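Local coordinates for protein ribulose-bisphosphate carboxylase (Alicyclobacillus acidocaldarius subsp. acidocaldarius, PDB 4NAS) that belongs to the RuBisCO large-chain family and joins an N-terminal domain to a TIM-barrel domain, with calcium ions bound in the crystal, at residues L144-F149 with D355-A360; L240-A245 with H267-G272; F302-G307 with P336-Y341. All blocks are in the same frame, centred on the assembly; numbering follows the deposited sequence.

How the contacts relate
All three contacts lie in the catalytic-domain TIM barrel, and each joins strands that are neighbours in it. Along the chain, contact 1 brackets the other two: 144-149 comes first and 355-360 last, with contact 2 and then contact 3 in between. Contacts 2 and 3 share one parallel sheet, with centres about 16 Å apart, and lie at the C-terminal ends of its strands. Contact 1 pairs the first and last barrel strands and so closes the barrel. Its centre is about 11 Å from that of contact 3, which it touches through Asn359 and Leu356, and about 17 Å from that of contact 2. Contacts 1 and 2 each bring a side chain within about 5 Å of a bound calcium ion.

Contact 1: L144-F149 with D355-A360; sequences LVMSIF and DLVLNA
Met146, modelled as selenomethionine, lies alongside Asn359, both side chains pointing the same way, and touches Val357 as well. Anti at its first two torsions (chi1 179°), the chain runs out extended until a bend at the last one (chi3 67°) lays the methyl over the asparagine amide. There Met146 CE lies 3.3 Å from Asn359 OD1, while at the root of the same side chain Met146 CB rests on Val357 CG1 at 3.7 Å. Asn359 ND2 is held from beyond the contact by the carbonyl of Ala335. Ile148, from the same segment as Met146, comes at the oxygen end of the amide, its CD1 3.4 Å from Asn359 OD1; this isoleucine lies near a bound calcium ion.

Leu144 is gripped through its backbone. Its N donates to Leu356 O (2.9 Å), and its own O receives Leu358 N at 2.7 Å. These bonds start a parallel pairing between 144-146 and 357-359, the first and last strands of the TIM barrel, and this seam closes the cylinder. Leu144, Met146, Val357 and Asn359 share one face of the pair; Val145 and Leu358 share the other, where both pack against Ile382 of helix 371-386. The isobutyl group of Leu144 turns to Val133, Arg134 and Leu137 of helix 129-137, leaving mainly its CB facing the other strand.

Further along, Met146 N donates to Leu358 O at 2.8 Å. Ala360 then takes over as donor: its N reaches Met146 O at 3.0 Å, bent to 148° at the hydrogen, and its methyl lies beside that same oxygen and against Phe378 of helix 371-386.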
loop_
_atom_site.group_PDB
_atom_site.type_symbol
_atom_site.label_atom_id
_atom_site.label_comp_id
_atom_site.label_asym_id
_atom_site.label_seq_id
_atom_site.Cartn_x
_atom_site.Cartn_y
_atom_site.Cartn_z
ATOM N N LEU B 144 24.150 6.197 -16.915
ATOM C CA LEU B 144 23.308 7.283 -17.376
ATOM C C LEU B 144 23.321 8.381 -16.328
ATOM O O LEU B 144 23.640 8.125 -15.167
ATOM C CB LEU B 144 21.888 6.765 -17.565
ATOM C CG LEU B 144 21.563 6.124 -18.915
ATOM C CD1 LEU B 144 22.250 4.784 -19.127
ATOM C CD2 LEU B 144 20.052 5.989 -19.032
ATOM N N VAL B 145 22.973 9.602 -16.717
ATOM C CA VAL B 145 22.974 10.709 -15.760
ATOM C C VAL B 145 21.580 11.296 -15.711
ATOM O O VAL B 145 21.011 11.635 -16.754
ATOM C CB VAL B 145 23.988 11.834 -16.145
ATOM C CG1 VAL B 145 23.929 12.985 -15.156
ATOM C CG2 VAL B 145 25.418 11.284 -16.234
HETATM N N MSE B 146 21.031 11.394 -14.503
HETATM C CA MSE B 146 19.697 11.955 -14.318
HETATM C C MSE B 146 19.699 13.146 -13.353
HETATM O O MSE B 146 20.327 13.086 -12.296
HETATM C CB MSE B 146 18.728 10.875 -13.829
HETATM C CG MSE B 146 17.302 11.362 -13.582
HETATM SE SE MSE B 146 16.151 9.785 -13.311
HETATM C CE MSE B 146 16.916 9.199 -11.637
ATOM N N SER B 147 19.019 14.226 -13.744
ATOM C CA SER B 147 18.849 15.418 -12.890
ATOM C C SER B 147 17.397 15.505 -12.380
ATOM O O SER B 147 16.473 14.980 -13.004
ATOM C CB SER B 147 19.276 16.704 -13.637
ATOM O OG SER B 147 19.290 17.843 -12.785
ATOM N N ILE B 148 17.198 16.108 -11.210
ATOM C CA ILE B 148 15.856 16.274 -10.665
ATOM C C ILE B 148 15.528 17.751 -10.478
ATOM O O ILE B 148 16.329 18.483 -9.905
ATOM C CB ILE B 148 15.724 15.583 -9.287
ATOM C CG1 ILE B 148 16.159 14.115 -9.378
ATOM C CG2 ILE B 148 14.313 15.742 -8.750
ATOM C CD1 ILE B 148 16.652 13.514 -8.073
ATOM N N PHE B 149 14.358 18.178 -10.950
ATOM C CA PHE B 149 13.861 19.541 -10.719
ATOM C C PHE B 149 13.985 19.942 -9.259
ATOM O O PHE B 149 13.532 19.228 -8.374
ATOM C CB PHE B 149 12.388 19.675 -11.131
ATOM C CG PHE B 149 12.195 20.039 -12.560
ATOM C CD1 PHE B 149 12.236 19.069 -13.550
ATOM C CD2 PHE B 149 11.990 21.360 -12.928
ATOM C CE1 PHE B 149 12.075 19.425 -14.883
ATOM C CE2 PHE B 149 11.822 21.702 -14.254
ATOM C CZ PHE B 149 11.862 20.734 -15.227
ATOM N N ASP B 355 25.830 -0.340 -15.850
ATOM C CA ASP B 355 24.352 -0.372 -15.864
ATOM C C ASP B 355 23.771 0.293 -14.623
ATOM O O ASP B 355 23.333 -0.356 -13.669
ATOM C CB ASP B 355 23.815 -1.790 -16.010
ATOM C CG ASP B 355 23.984 -2.336 -17.423
ATOM O OD1 ASP B 355 24.340 -1.564 -18.342
ATOM O OD2 ASP B 355 23.758 -3.543 -17.606
ATOM N N LEU B 356 23.775 1.612 -14.655
ATOM C CA LEU B 356 23.549 2.400 -13.469
ATOM C C LEU B 356 22.975 3.723 -13.935
ATOM O O LEU B 356 23.334 4.216 -15.006
ATOM C CB LEU B 356 24.889 2.624 -12.767
ATOM C CG LEU B 356 24.983 3.623 -11.614
ATOM C CD1 LEU B 356 24.205 3.101 -10.411
ATOM C CD2 LEU B 356 26.442 3.895 -11.259
ATOM N N VAL B 357 22.061 4.286 -13.156
ATOM C CA VAL B 357 21.666 5.668 -13.376
ATOM C C VAL B 357 22.257 6.504 -12.250
ATOM O O VAL B 357 22.010 6.213 -11.078
ATOM C CB VAL B 357 20.151 5.843 -13.381
ATOM C CG1 VAL B 357 19.794 7.323 -13.578
ATOM C CG2 VAL B 357 19.510 4.966 -14.479
ATOM N N LEU B 358 23.060 7.514 -12.602
ATOM C CA LEU B 358 23.546 8.467 -11.618
ATOM C C LEU B 358 22.388 9.409 -11.302
ATOM O O LEU B 358 22.028 10.281 -12.091
ATOM C CB LEU B 358 24.814 9.213 -12.095
ATOM C CG LEU B 358 26.040 8.313 -12.302
ATOM C CD1 LEU B 358 27.091 8.983 -13.185
ATOM C CD2 LEU B 358 26.646 7.869 -10.969
ATOM N N ASN B 359 21.778 9.164 -10.147
ATOM C CA ASN B 359 20.559 9.830 -9.724
ATOM C C ASN B 359 20.948 11.065 -8.923
ATOM O O ASN B 359 21.019 11.028 -7.698
ATOM C CB ASN B 359 19.751 8.842 -8.865
ATOM C CG ASN B 359 18.365 9.337 -8.522
ATOM O OD1 ASN B 359 18.024 10.479 -8.785
ATOM N ND2 ASN B 359 17.561 8.471 -7.900
ATOM N N ALA B 360 21.236 12.157 -9.622
ATOM C CA ALA B 360 21.717 13.353 -8.952
ATOM C C ALA B 360 20.601 14.363 -8.662
ATOM O O ALA B 360 19.705 14.564 -9.473
ATOM C CB ALA B 360 22.808 13.994 -9.776
#

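Contact 2: L240-A245 with H267-G272; sequences LVNVVA and HPAVSG
His267 N donates to Val241 O at 2.8 Å, an almost straight bond (174° at the hydrogen) and the one direct hydrogen bond joining the two segments. A water supplies the rest of the polar link: it donates to His267 O and to Ala269 O, each at 2.6 Å, and accepts from Val244 N, tying the first turn of the helix to the opposite loop. Within that loop Ala269 N donates to His267 ND1 (3.0 Å), which helps set the turn of the imidazole, though the donor sits 25° out of the ring plane; Pro268 CD sits over one ring face, toward the rim.

Packing does the remaining work. Asn242 points the same way as His267, its amide plane turned 79° from the ring; Asn242 OD1 meets the methyl CB of Ala269 at 3.4 Å and, though buried, has no polar partner in the model. Leu240 CD1 touches His267 CB at 3.7 Å. Val244 spreads its branches over the type II turn 268-271, CG1 against Val270 CG1 (4.2 Å) and CG2 against Ser271 CB.

From the second subunit, Val96 packs on Asn242 and Ala245, and Gly100 on Ala269. Glu179, a calcium ligand, lies against both Asn242 and His267. Adjacent parallel strands ending here in loops beside a metal form the C-terminal mouth of a TIM barrel, where such barrels carry their active sites.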
loop_
_atom_site.group_PDB
_atom_site.type_symbol
_atom_site.label_atom_id
_atom_site.label_comp_id
_atom_site.label_asym_id
_atom_site.label_seq_id
_atom_site.Cartn_x
_atom_site.Cartn_y
_atom_site.Cartn_z
ATOM N N LEU B 240 7.282 8.831 -14.541
ATOM C CA LEU B 240 7.604 8.778 -13.117
ATOM C C LEU B 240 6.362 8.264 -12.385
ATOM O O LEU B 240 5.288 8.862 -12.468
ATOM C CB LEU B 240 7.973 10.189 -12.619
ATOM C CG LEU B 240 8.264 10.330 -11.123
ATOM C CD1 LEU B 240 9.350 9.329 -10.723
ATOM C CD2 LEU B 240 8.661 11.773 -10.720
ATOM N N VAL B 241 6.481 7.125 -11.714
ATOM C CA VAL B 241 5.320 6.569 -11.047
ATOM C C VAL B 241 5.632 6.326 -9.583
ATOM O O VAL B 241 6.620 5.650 -9.247
ATOM C CB VAL B 241 4.845 5.245 -11.714
ATOM C CG1 VAL B 241 3.575 4.730 -11.047
ATOM C CG2 VAL B 241 4.574 5.454 -13.189
ATOM N N ASN B 242 4.802 6.907 -8.723
ATOM C CA ASN B 242 4.772 6.568 -7.305
ATOM C C ASN B 242 4.082 5.218 -7.081
ATOM O O ASN B 242 2.909 5.134 -6.700
ATOM C CB ASN B 242 4.068 7.658 -6.530
ATOM C CG ASN B 242 4.855 8.964 -6.550
ATOM O OD1 ASN B 242 6.020 9.007 -6.126
ATOM N ND2 ASN B 242 4.238 10.016 -7.073
ATOM N N VAL B 243 4.839 4.171 -7.317
ATOM C CA VAL B 243 4.249 2.826 -7.405
ATOM C C VAL B 243 3.480 2.397 -6.164
ATOM O O VAL B 243 2.335 1.885 -6.237
ATOM C CB VAL B 243 5.335 1.807 -7.723
ATOM C CG1 VAL B 243 4.711 0.425 -7.896
ATOM C CG2 VAL B 243 6.058 2.240 -8.997
ATOM N N VAL B 244 4.110 2.561 -5.008
ATOM C CA VAL B 244 3.488 2.116 -3.761
ATOM C C VAL B 244 2.228 2.934 -3.429
ATOM O O VAL B 244 1.260 2.402 -2.873
ATOM C CB VAL B 244 4.505 2.118 -2.565
ATOM C CG1 VAL B 244 3.828 1.700 -1.223
ATOM C CG2 VAL B 244 5.688 1.195 -2.873
ATOM N N ALA B 245 2.222 4.221 -3.768
ATOM C CA ALA B 245 1.034 5.034 -3.507
ATOM C C ALA B 245 -0.144 4.532 -4.349
ATOM O O ALA B 245 -1.307 4.489 -3.892
ATOM C CB ALA B 245 1.314 6.497 -3.789
ATOM N N HIS B 267 9.337 5.320 -8.509
ATOM C CA HIS B 267 9.810 6.131 -7.377
ATOM C C HIS B 267 9.381 5.453 -6.065
ATOM O O HIS B 267 8.279 4.951 -5.977
ATOM C CB HIS B 267 9.290 7.590 -7.451
ATOM C CG HIS B 267 9.889 8.489 -6.407
ATOM N ND1 HIS B 267 9.460 8.494 -5.094
ATOM C CD2 HIS B 267 10.942 9.347 -6.456
ATOM C CE1 HIS B 267 10.201 9.333 -4.388
ATOM N NE2 HIS B 267 11.116 9.856 -5.189
ATOM N N PRO B 268 10.248 5.446 -5.034
ATOM C CA PRO B 268 9.891 4.690 -3.821
ATOM C C PRO B 268 9.003 5.393 -2.802
ATOM O O PRO B 268 8.914 4.873 -1.692
ATOM C CB PRO B 268 11.253 4.437 -3.157
ATOM C CG PRO B 268 12.070 5.568 -3.581
ATOM C CD PRO B 268 11.660 5.857 -5.015
ATOM N N ALA B 269 8.425 6.551 -3.124
ATOM C CA ALA B 269 7.582 7.277 -2.180
ATOM C C ALA B 269 6.631 6.348 -1.443
ATOM O O ALA B 269 6.010 5.481 -2.065
ATOM C CB ALA B 269 6.792 8.369 -2.898
ATOM N N VAL B 270 6.571 6.510 -0.118
ATOM C CA VAL B 270 5.681 5.753 0.789
ATOM C C VAL B 270 6.240 4.392 1.240
ATOM O O VAL B 270 5.812 3.847 2.252
ATOM C CB VAL B 270 4.215 5.618 0.240
ATOM C CG1 VAL B 270 3.299 4.972 1.296
ATOM C CG2 VAL B 270 3.649 6.998 -0.143
ATOM N N SER B 271 7.213 3.863 0.508
ATOM C CA SER B 271 7.700 2.495 0.756
ATOM C C SER B 271 8.282 2.340 2.139
ATOM O O SER B 271 8.178 1.273 2.745
ATOM C CB SER B 271 8.759 2.114 -0.263
ATOM O OG SER B 271 9.829 3.068 -0.248
ATOM N N GLY B 272 8.921 3.394 2.640
ATOM C CA GLY B 272 9.485 3.349 3.981
ATOM C C GLY B 272 8.475 3.065 5.069
ATOM O O GLY B 272 8.837 2.642 6.167
HETATM O O HOH W 1 6.070 5.026 -4.634
#

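Contact 3: F302-G307 with P336-Y341; sequences FPSMYG and PSAGIY
Phe302-Pro303 and Pro336-Ser337 run parallel as the last, weakly bonded residues of two strands: Ser337 N donates to Phe302 O at 2.8 Å and Ser304 N to Ser337 O at 2.7 Å, after which both chains turn into loops.

Ser304 is the polar hub. With chi1 at 76° its hydroxyl is tucked between its own N and carbonyl carbon, from where OG donates to Ala338 O (2.6 Å) and accepts Tyr306 N (2.9 Å). The second bond makes an ST turn on the type I turn 304-307, so one hydroxyl both shapes its loop and ties it to the other. Gly307 follows next to Ala338, whose CB is 3.9 Å from Gly307 CA. On the strand side, the Phe302 ring lies with one face over Pro336 CA, and Phe302 CE2 meets Pro336 CB at 3.8 Å; Ser304 CB closes on the same proline carbon.

Around this pair, Leu319 and Leu323 of helix 313-324 pack on Phe302, while Phe352 of helix 345-352 reaches both Phe302 and Pro336, so that the strands of the beta-alpha-beta unit 299-337 are backed by their own connecting helix and the next one.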
loop_
_atom_site.group_PDB
_atom_site.type_symbol
_atom_site.label_atom_id
_atom_site.label_comp_id
_atom_site.label_asym_id
_atom_site.label_seq_id
_atom_site.Cartn_x
_atom_site.Cartn_y
_atom_site.Cartn_z
ATOM N N PHE B 302 15.983 3.803 -5.323
ATOM C CA PHE B 302 15.974 3.270 -3.957
ATOM C C PHE B 302 17.073 3.996 -3.172
ATOM O O PHE B 302 17.987 4.573 -3.786
ATOM C CB PHE B 302 16.186 1.724 -3.958
ATOM C CG PHE B 302 17.432 1.276 -4.683
ATOM C CD1 PHE B 302 17.407 1.037 -6.048
ATOM C CD2 PHE B 302 18.644 1.129 -4.000
ATOM C CE1 PHE B 302 18.563 0.647 -6.721
ATOM C CE2 PHE B 302 19.815 0.738 -4.670
ATOM C CZ PHE B 302 19.775 0.503 -6.035
ATOM N N PRO B 303 16.974 4.043 -1.824
ATOM C CA PRO B 303 17.989 4.767 -1.038
ATOM C C PRO B 303 19.371 4.142 -1.181
ATOM O O PRO B 303 19.455 2.912 -1.062
ATOM C CB PRO B 303 17.485 4.602 0.410
ATOM C CG PRO B 303 16.041 4.433 0.279
ATOM C CD PRO B 303 15.792 3.704 -1.007
ATOM N N SER B 304 20.408 4.946 -1.454
ATOM C CA SER B 304 21.779 4.434 -1.612
ATOM C C SER B 304 22.408 4.115 -0.262
ATOM O O SER B 304 21.890 4.521 0.778
ATOM C CB SER B 304 22.695 5.447 -2.304
ATOM O OG SER B 304 23.071 6.491 -1.394
HETATM N N MSE B 305 23.558 3.435 -0.298
HETATM C CA MSE B 305 24.297 3.115 0.907
HETATM C C MSE B 305 25.103 4.328 1.329
HETATM O O MSE B 305 25.856 4.255 2.297
HETATM C CB MSE B 305 25.236 1.931 0.665
HETATM C CG MSE B 305 24.560 0.570 0.683
HETATM SE SE MSE B 305 23.889 0.191 2.468
HETATM C CE MSE B 305 25.558 -0.451 3.257
ATOM N N TYR B 306 24.925 5.440 0.614
ATOM C CA TYR B 306 25.742 6.648 0.814
ATOM C C TYR B 306 24.989 7.858 1.416
ATOM O O TYR B 306 25.577 8.921 1.671
ATOM C CB TYR B 306 26.482 6.990 -0.505
ATOM C CG TYR B 306 27.351 5.813 -0.932
ATOM C CD1 TYR B 306 28.486 5.476 -0.209
ATOM C CD2 TYR B 306 26.983 4.985 -1.983
ATOM C CE1 TYR B 306 29.266 4.374 -0.549
ATOM C CE2 TYR B 306 27.749 3.877 -2.332
ATOM C CZ TYR B 306 28.894 3.580 -1.607
ATOM O OH TYR B 306 29.673 2.492 -1.935
ATOM N N GLY B 307 23.696 7.708 1.657
ATOM C CA GLY B 307 22.909 8.773 2.271
ATOM C C GLY B 307 22.840 8.632 3.784
ATOM O O GLY B 307 23.463 7.736 4.350
ATOM N N PRO B 336 20.254 4.472 -7.487
ATOM C CA PRO B 336 20.362 4.700 -6.046
ATOM C C PRO B 336 20.443 6.195 -5.747
ATOM O O PRO B 336 21.094 6.956 -6.479
ATOM C CB PRO B 336 21.640 3.942 -5.664
ATOM C CG PRO B 336 22.430 3.852 -6.940
ATOM C CD PRO B 336 21.441 3.797 -8.045
ATOM N N SER B 337 19.756 6.608 -4.689
ATOM C CA SER B 337 19.548 8.016 -4.416
ATOM C C SER B 337 20.246 8.425 -3.117
ATOM O O SER B 337 20.495 7.576 -2.246
ATOM C CB SER B 337 18.042 8.321 -4.337
ATOM O OG SER B 337 17.425 7.677 -3.217
ATOM N N ALA B 338 20.545 9.724 -3.015
ATOM C CA ALA B 338 21.217 10.354 -1.860
ATOM C C ALA B 338 22.736 10.158 -1.781
ATOM O O ALA B 338 23.251 9.055 -1.928
ATOM C CB ALA B 338 20.538 9.999 -0.530
ATOM N N GLY B 339 23.459 11.254 -1.567
ATOM C CA GLY B 339 24.902 11.167 -1.455
ATOM C C GLY B 339 25.578 10.926 -2.792
ATOM O O GLY B 339 26.721 10.490 -2.847
ATOM N N ILE B 340 24.869 11.210 -3.879
ATOM C CA ILE B 340 25.409 11.000 -5.214
ATOM C C ILE B 340 26.133 12.264 -5.706
ATOM O O ILE B 340 25.484 13.233 -6.068
ATOM C CB ILE B 340 24.279 10.663 -6.198
ATOM C CG1 ILE B 340 23.411 9.521 -5.648
ATOM C CG2 ILE B 340 24.835 10.353 -7.592
ATOM C CD1 ILE B 340 24.160 8.188 -5.403
ATOM N N TYR B 341 27.468 12.234 -5.711
ATOM C CA TYR B 341 28.304 13.322 -6.236
ATOM C C TYR B 341 29.418 12.792 -7.134
ATOM O O TYR B 341 29.769 11.607 -7.042
ATOM C CB TYR B 341 28.918 14.083 -5.078
ATOM C CG TYR B 341 27.892 14.525 -4.081
ATOM C CD1 TYR B 341 27.054 15.600 -4.358
ATOM C CD2 TYR B 341 27.738 13.858 -2.873
ATOM C CE1 TYR B 341 26.114 16.015 -3.444
ATOM C CE2 TYR B 341 26.794 14.258 -1.962
ATOM C CZ TYR B 341 25.985 15.341 -2.244
ATOM O OH TYR B 341 25.035 15.754 -1.325
#